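Local coordinates for protein angiotensin-converting enzyme (PDB 6S1Y) that probably cleaves peptides as a zinc-dependent metallopeptidase of the angiotensin-converting enzyme family in the malaria mosquito Anopheles gambiae, at residues P286-M289 with F290-G293; F352-V355 with H356-G360. All coordinates share one frame; numbering follows the deposited sequence.

Contact 1. Residues P286-M289 with F290-G293; sequences PIKM and FQMG
F290 meets P286 one turn earlier on the same helix, and the pair illustrates how a helical carbonyl can serve a backbone amide and an aromatic rim together. The oxygen P286 O accepts the hydrogen bond from F290 N at 3.1 Å, and it also sits in the plane of the F290 ring at its edge, 3.1 Å from F290 CD1. The phenyl group reaches that oxygen because its CG stands anti to the carbonyl carbon (chi1 -75°), which carries the ring back along the helix. One residue further on, Q291 N gives its hydrogen to I287 O at 2.9 Å, while the side chains deal with each other differently. The Q291 chain, extended beyond CG, runs back along the helix surface, bringing Q291 OE1 to 3.7 Å from I287 CG2 and to 3.4 Å from K288 CA. M292 and K288 approach each other obliquely: M292 SD lies 4.2 Å from K288 CE, a loose touch, while M292 N is hydrogen-bonded to K288 O. G293 N closes the series on M289 O at 3.2 Å.

Farther out, M289, F290 and M292 turn toward the helix 349-368, where M289 and M292 touch F352 and F290 touches V355; W310 of the helix 307-312 adds to the packing of F290 and Q291. At the start of the helix, T285 OG1 is hydrogen-bonded to K288 N, occupying an amide of the first turn. I287, K288 and Q291 lie exposed, F290 and M289 are buried, and M292 sits at the border. The regular amide ladder thus satisfies the carbonyls of 286-289 and leaves the side-chain contacts to apolar touches and to the F290 ring edge against P286 O.

Contact 2. Residues F352-V355 with H356-G360; sequences FFVV and HHELG. With ZN (zinc ion), chain G; KSN ((2~{S})-2-[[(4~{S})-4-azanyl-5-oxidanyl-5-oxidanylidene-pentanoyl]amino]pentanedioic acid), chain H.
H356 presents its ring edge to the face of F352, a T-shaped pair with planes at 81° and centroids 5.1 Å apart, in which H356 CE1 stands over the centre of the phenyl ring. A second contact fixes the imidazole in rotation: H356 ND1 donates to F352 O at 2.9 Å, with that oxygen close to the ring plane though ND1 is tilted 34° from the carbonyl plane. The same oxygen takes a weak hydrogen bond from H356 N, so one carbonyl holds both ring and amide. One residue on, H357 points its ring the other way, its CG anti to the backbone N (chi1 174°), and NE2 binds the zinc ion at 2.0 Å. This is the HExxH helix of a zinc metallopeptidase, whose further ligands are H361 and E385; D389 OD1, hydrogen-bonded to H357 ND1, supplies the second shell. E358 folds its bent chain beside V354, CG lying 4.1 Å from V354 CG1, and its OE2 comes within 2.6 Å of O14 of the bound glutamyl-glutamate. Ligand O14 and O15 both bind the zinc ion, and N06 gives E358 OE2 a weak hydrogen bond. Toward the helix 286-299, V355 and L359 lie side by side, V355 CG1 3.8 Å from L359 CD1.

Overall arrangement
Both contacts are single-helix stretches knit by the same i to i+4 amide bonds, and the two helices touch directly. Contact 1 is partly buried, its centre about 20 Å from the centre of the chain, whereas contact 2 is buried, its centre about 11 Å from it. The boundary between them is mostly packing of apolar side chains against side chains and backbone, as where G293 CA lies 3.6 Å from L359 CD1. Contact 1 thus puts one side against the back of the zinc-binding helix, and its chemistry is plain packing plus exposed side chains. In contact 2, apolar residues meet contact 1, while the metal-binding histidine and neighbouring glutamate look into the ligand pocket.

Contact 1. Residues P286-M289 with F290-G293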
ATOM      1  N   PRO A 286       1.930  19.713  -9.098  1.00 48.84           N
ATOM      2  CA  PRO A 286       2.304  18.292  -9.139  1.00 47.56           C
ATOM      3  C   PRO A 286       3.709  18.048  -9.660  1.00 50.04           C
ATOM      4  O   PRO A 286       4.456  17.246  -9.077  1.00 48.40           O
ATOM      5  CB  PRO A 286       1.230  17.698 -10.054  1.00 49.59           C
ATOM      6  CG  PRO A 286       0.022  18.566  -9.769  1.00 51.40           C
ATOM      7  CD  PRO A 286       0.560  19.953  -9.586  1.00 47.58           C
ATOM      8  N   ILE A 287       4.107  18.723 -10.742  1.00 50.62           N
ATOM      9  CA  ILE A 287       5.426  18.466 -11.314  1.00 51.09           C
ATOM     10  C   ILE A 287       6.517  18.887 -10.339  1.00 48.34           C
ATOM     11  O   ILE A 287       7.504  18.168 -10.149  1.00 45.27           O
ATOM     12  CB  ILE A 287       5.573  19.175 -12.678  1.00 51.98           C
ATOM     13  CG1 ILE A 287       5.195  18.209 -13.802  1.00 53.52           C
ATOM     14  CG2 ILE A 287       6.976  19.676 -12.886  1.00 49.11           C
ATOM     15  CD1 ILE A 287       4.905  18.909 -15.125  1.00 58.12           C
ATOM     16  N   LYS A 288       6.375  20.069  -9.735  1.00 49.04           N
ATOM     17  CA  LYS A 288       7.318  20.464  -8.692  1.00 50.02           C
ATOM     18  C   LYS A 288       7.432  19.368  -7.635  1.00 49.57           C
ATOM     19  O   LYS A 288       8.530  19.057  -7.168  1.00 50.42           O
ATOM     20  CB  LYS A 288       6.877  21.795  -8.080  1.00 50.87           C
ATOM     21  CG  LYS A 288       7.724  22.307  -6.916  1.00 56.87           C
ATOM     22  CD  LYS A 288       9.163  22.612  -7.303  1.00 63.89           C
ATOM     23  CE  LYS A 288       9.862  23.459  -6.224  1.00 65.75           C
ATOM     24  NZ  LYS A 288      11.364  23.385  -6.318  1.00 69.80           N
ATOM     25  N   MET A 289       6.306  18.729  -7.284  1.00 48.99           N
ATOM     26  CA  MET A 289       6.337  17.718  -6.223  1.00 50.28           C
ATOM     27  C   MET A 289       7.172  16.515  -6.637  1.00 46.72           C
ATOM     28  O   MET A 289       7.976  16.010  -5.842  1.00 45.51           O
ATOM     29  CB  MET A 289       4.910  17.283  -5.859  1.00 47.41           C
ATOM     30  CG  MET A 289       4.120  18.340  -5.121  1.00 47.11           C
ATOM     31  SD  MET A 289       2.335  18.107  -5.226  1.00 48.06           S
ATOM     32  CE  MET A 289       2.107  16.701  -4.114  1.00 46.14           C
ATOM     33  N   PHE A 290       7.012  16.055  -7.880  1.00 46.08           N
ATOM     34  CA  PHE A 290       7.833  14.940  -8.355  1.00 45.91           C
ATOM     35  C   PHE A 290       9.293  15.346  -8.531  1.00 46.29           C
ATOM     36  O   PHE A 290      10.198  14.534  -8.297  1.00 46.09           O
ATOM     37  CB  PHE A 290       7.256  14.404  -9.664  1.00 45.93           C
ATOM     38  CG  PHE A 290       6.009  13.580  -9.479  1.00 45.68           C
ATOM     39  CD1 PHE A 290       4.768  14.178  -9.450  1.00 46.80           C
ATOM     40  CD2 PHE A 290       6.085  12.210  -9.327  1.00 45.85           C
ATOM     41  CE1 PHE A 290       3.621  13.433  -9.268  1.00 44.98           C
ATOM     42  CE2 PHE A 290       4.953  11.458  -9.143  1.00 46.04           C
ATOM     43  CZ  PHE A 290       3.707  12.074  -9.120  1.00 45.28           C
ATOM     44  N   GLN A 291       9.545  16.591  -8.924  1.00 47.21           N
ATOM     45  CA  GLN A 291      10.916  17.073  -9.024  1.00 46.98           C
ATOM     46  C   GLN A 291      11.614  16.990  -7.679  1.00 47.77           C
ATOM     47  O   GLN A 291      12.763  16.549  -7.591  1.00 49.24           O
ATOM     48  CB  GLN A 291      10.918  18.507  -9.553  1.00 48.88           C
ATOM     49  CG  GLN A 291      10.769  18.593 -11.064  1.00 48.65           C
ATOM     50  CD  GLN A 291      10.496  20.004 -11.574  1.00 54.36           C
ATOM     51  OE1 GLN A 291       9.908  20.841 -10.879  1.00 53.43           O
ATOM     52  NE2 GLN A 291      10.915  20.266 -12.811  1.00 55.29           N
ATOM     53  N   MET A 292      10.920  17.350  -6.603  1.00 48.15           N
ATOM     54  CA  MET A 292      11.546  17.257  -5.286  1.00 48.52           C
ATOM     55  C   MET A 292      11.781  15.817  -4.855  1.00 49.62           C
ATOM     56  O   MET A 292      12.780  15.536  -4.186  1.00 51.23           O
ATOM     57  CB  MET A 292      10.703  17.995  -4.269  1.00 50.02           C
ATOM     58  CG  MET A 292      10.845  19.492  -4.459  1.00 53.81           C
ATOM     59  SD  MET A 292       9.744  20.388  -3.378  1.00 67.17           S
ATOM     60  CE  MET A 292      10.546  20.041  -1.808  1.00 61.07           C
ATOM     61  N   GLY A 293      10.914  14.881  -5.242  1.00 49.12           N
ATOM     62  CA  GLY A 293      11.186  13.488  -4.934  1.00 49.55           C
ATOM     63  C   GLY A 293      12.341  12.937  -5.754  1.00 51.47           C
ATOM     64  O   GLY A 293      13.119  12.108  -5.270  1.00 51.04           O
TER

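Contact 2. Residues F352-V355 with H356-G360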
ATOM      1  N   PHE A 352       1.909  14.566  -1.266  1.00 43.83           N
ATOM      2  CA  PHE A 352       3.365  14.644  -1.326  1.00 44.41           C
ATOM      3  C   PHE A 352       4.011  13.335  -0.893  1.00 44.98           C
ATOM      4  O   PHE A 352       4.999  12.908  -1.496  1.00 43.86           O
ATOM      5  CB  PHE A 352       3.854  15.798  -0.446  1.00 48.64           C
ATOM      6  CG  PHE A 352       5.221  16.322  -0.803  1.00 49.18           C
ATOM      7  CD1 PHE A 352       5.678  16.329  -2.117  1.00 52.46           C
ATOM      8  CD2 PHE A 352       6.044  16.841   0.180  1.00 51.92           C
ATOM      9  CE1 PHE A 352       6.942  16.848  -2.442  1.00 54.60           C
ATOM     10  CE2 PHE A 352       7.315  17.355  -0.135  1.00 56.68           C
ATOM     11  CZ  PHE A 352       7.754  17.363  -1.450  1.00 52.30           C
ATOM     12  N   PHE A 353       3.475  12.682   0.162  1.00 45.35           N
ATOM     13  CA  PHE A 353       4.000  11.383   0.586  1.00 44.65           C
ATOM     14  C   PHE A 353       3.656  10.287  -0.417  1.00 42.87           C
ATOM     15  O   PHE A 353       4.459   9.376  -0.639  1.00 41.96           O
ATOM     16  CB  PHE A 353       3.474  10.993   1.987  1.00 44.33           C
ATOM     17  CG  PHE A 353       3.958  11.903   3.064  1.00 47.50           C
ATOM     18  CD1 PHE A 353       5.312  12.202   3.181  1.00 45.75           C
ATOM     19  CD2 PHE A 353       3.059  12.525   3.921  1.00 48.20           C
ATOM     20  CE1 PHE A 353       5.757  13.083   4.146  1.00 49.19           C
ATOM     21  CE2 PHE A 353       3.498  13.404   4.886  1.00 47.99           C
ATOM     22  CZ  PHE A 353       4.847  13.689   5.004  1.00 48.71           C
ATOM     23  N   VAL A 354       2.450  10.321  -0.996  1.00 42.43           N
ATOM     24  CA  VAL A 354       2.143   9.356  -2.052  1.00 42.76           C
ATOM     25  C   VAL A 354       3.160   9.480  -3.184  1.00 41.65           C
ATOM     26  O   VAL A 354       3.656   8.476  -3.702  1.00 40.48           O
ATOM     27  CB  VAL A 354       0.701   9.537  -2.561  1.00 40.80           C
ATOM     28  CG1 VAL A 354       0.472   8.680  -3.784  1.00 42.26           C
ATOM     29  CG2 VAL A 354      -0.323   9.172  -1.463  1.00 41.15           C
ATOM     30  N   VAL A 355       3.509  10.721  -3.560  1.00 42.59           N
ATOM     31  CA  VAL A 355       4.520  10.934  -4.597  1.00 43.59           C
ATOM     32  C   VAL A 355       5.765  10.121  -4.289  1.00 40.89           C
ATOM     33  O   VAL A 355       6.241   9.336  -5.118  1.00 42.10           O
ATOM     34  CB  VAL A 355       4.830  12.436  -4.736  1.00 44.39           C
ATOM     35  CG1 VAL A 355       6.079  12.682  -5.572  1.00 44.85           C
ATOM     36  CG2 VAL A 355       3.630  13.156  -5.373  1.00 41.48           C
ATOM     37  N   HIS A 356       6.279  10.258  -3.069  1.00 42.58           N
ATOM     38  CA  HIS A 356       7.470   9.517  -2.673  1.00 44.17           C
ATOM     39  C   HIS A 356       7.237   8.010  -2.683  1.00 43.64           C
ATOM     40  O   HIS A 356       8.102   7.253  -3.132  1.00 44.64           O
ATOM     41  CB  HIS A 356       7.924   9.963  -1.287  1.00 45.34           C
ATOM     42  CG  HIS A 356       8.551  11.316  -1.276  1.00 45.75           C
ATOM     43  ND1 HIS A 356       7.809  12.471  -1.251  1.00 47.72           N
ATOM     44  CD2 HIS A 356       9.849  11.700  -1.312  1.00 47.43           C
ATOM     45  CE1 HIS A 356       8.622  13.513  -1.265  1.00 51.49           C
ATOM     46  NE2 HIS A 356       9.864  13.070  -1.298  1.00 50.18           N
ATOM     47  N   HIS A 357       6.095   7.547  -2.166  1.00 43.69           N
ATOM     48  CA  HIS A 357       5.803   6.112  -2.207  1.00 44.66           C
ATOM     49  C   HIS A 357       5.955   5.582  -3.628  1.00 43.76           C
ATOM     50  O   HIS A 357       6.631   4.572  -3.869  1.00 43.51           O
ATOM     51  CB  HIS A 357       4.384   5.830  -1.683  1.00 42.99           C
ATOM     52  CG  HIS A 357       3.954   4.398  -1.826  1.00 44.56           C
ATOM     53  ND1 HIS A 357       4.190   3.446  -0.856  1.00 45.56           N
ATOM     54  CD2 HIS A 357       3.319   3.753  -2.837  1.00 44.40           C
ATOM     55  CE1 HIS A 357       3.721   2.278  -1.263  1.00 44.74           C
ATOM     56  NE2 HIS A 357       3.183   2.439  -2.459  1.00 44.41           N
ATOM     57  N   GLU A 358       5.316   6.263  -4.584  1.00 43.03           N
ATOM     58  CA  GLU A 358       5.347   5.814  -5.975  1.00 44.26           C
ATOM     59  C   GLU A 358       6.748   5.940  -6.580  1.00 43.83           C
ATOM     60  O   GLU A 358       7.202   5.037  -7.294  1.00 44.27           O
ATOM     61  CB  GLU A 358       4.324   6.612  -6.784  1.00 43.98           C
ATOM     62  CG  GLU A 358       2.882   6.484  -6.302  1.00 43.20           C
ATOM     63  CD  GLU A 358       2.378   5.048  -6.296  1.00 44.95           C
ATOM     64  OE1 GLU A 358       2.907   4.225  -7.069  1.00 45.17           O
ATOM     65  OE2 GLU A 358       1.453   4.732  -5.505  1.00 46.00           O
ATOM     66  N   LEU A 359       7.461   7.032  -6.289  1.00 43.73           N
ATOM     67  CA  LEU A 359       8.804   7.188  -6.842  1.00 44.90           C
ATOM     68  C   LEU A 359       9.748   6.149  -6.277  1.00 46.43           C
ATOM     69  O   LEU A 359      10.773   5.865  -6.900  1.00 45.80           O
ATOM     70  CB  LEU A 359       9.384   8.580  -6.557  1.00 46.81           C
ATOM     71  CG  LEU A 359       8.851   9.738  -7.393  1.00 45.74           C
ATOM     72  CD1 LEU A 359       9.309  11.098  -6.841  1.00 47.09           C
ATOM     73  CD2 LEU A 359       9.278   9.593  -8.857  1.00 47.05           C
ATOM     74  N   GLY A 360       9.425   5.592  -5.106  1.00 45.40           N
ATOM     75  CA  GLY A 360      10.213   4.491  -4.584  1.00 44.76           C
ATOM     76  C   GLY A 360      10.050   3.234  -5.412  1.00 45.18           C
ATOM     77  O   GLY A 360      11.011   2.487  -5.610  1.00 43.68           O
TER
HETATM   78 ZN    ZN G 709       3.006   0.782  -3.569  1.00 45.32          ZN
HETATM   79  C10 KSN H 710      -1.210  -1.385  -8.053  0.62 54.97           C
HETATM   80  C13 KSN H 710       0.800   1.165  -4.726  0.62 46.66           C
HETATM   81  C17 KSN H 710      -3.531   2.538  -0.021  0.62 46.93           C
HETATM   82  C02 KSN H 710      -2.011   2.726   0.063  0.62 47.60           C
HETATM   83  C03 KSN H 710      -1.216   2.307  -1.182  0.62 46.92           C
HETATM   84  C04 KSN H 710      -1.978   2.226  -2.495  0.62 46.80           C
HETATM   85  C05 KSN H 710      -1.464   3.160  -3.620  0.62 48.20           C
HETATM   86  C07 KSN H 710      -0.690   1.223  -5.145  0.62 48.54           C
HETATM   87  C08 KSN H 710      -0.945   0.737  -6.566  0.62 49.29           C
HETATM   88  C09 KSN H 710      -0.683  -0.771  -6.741  0.62 50.71           C
HETATM   89  N01 KSN H 710      -1.468   1.980   1.204  0.62 47.77           N
HETATM   90  N06 KSN H 710      -0.914   2.652  -4.885  0.62 47.43           N
HETATM   91  O11 KSN H 710      -2.103  -0.773  -8.718  0.62 55.14           O
HETATM   92  O12 KSN H 710      -0.774  -2.510  -8.480  0.62 56.73           O
HETATM   93  O14 KSN H 710       1.540   2.143  -5.021  0.62 46.20           O
HETATM   94  O15 KSN H 710       1.272   0.210  -4.080  0.62 46.88           O
HETATM   95  O16 KSN H 710      -1.579   4.342  -3.490  0.62 47.41           O
HETATM   96  O18 KSN H 710      -4.211   3.474  -0.522  0.62 47.97           O
HETATM   97  O19 KSN H 710      -4.146   1.516   0.386  0.62 44.86           O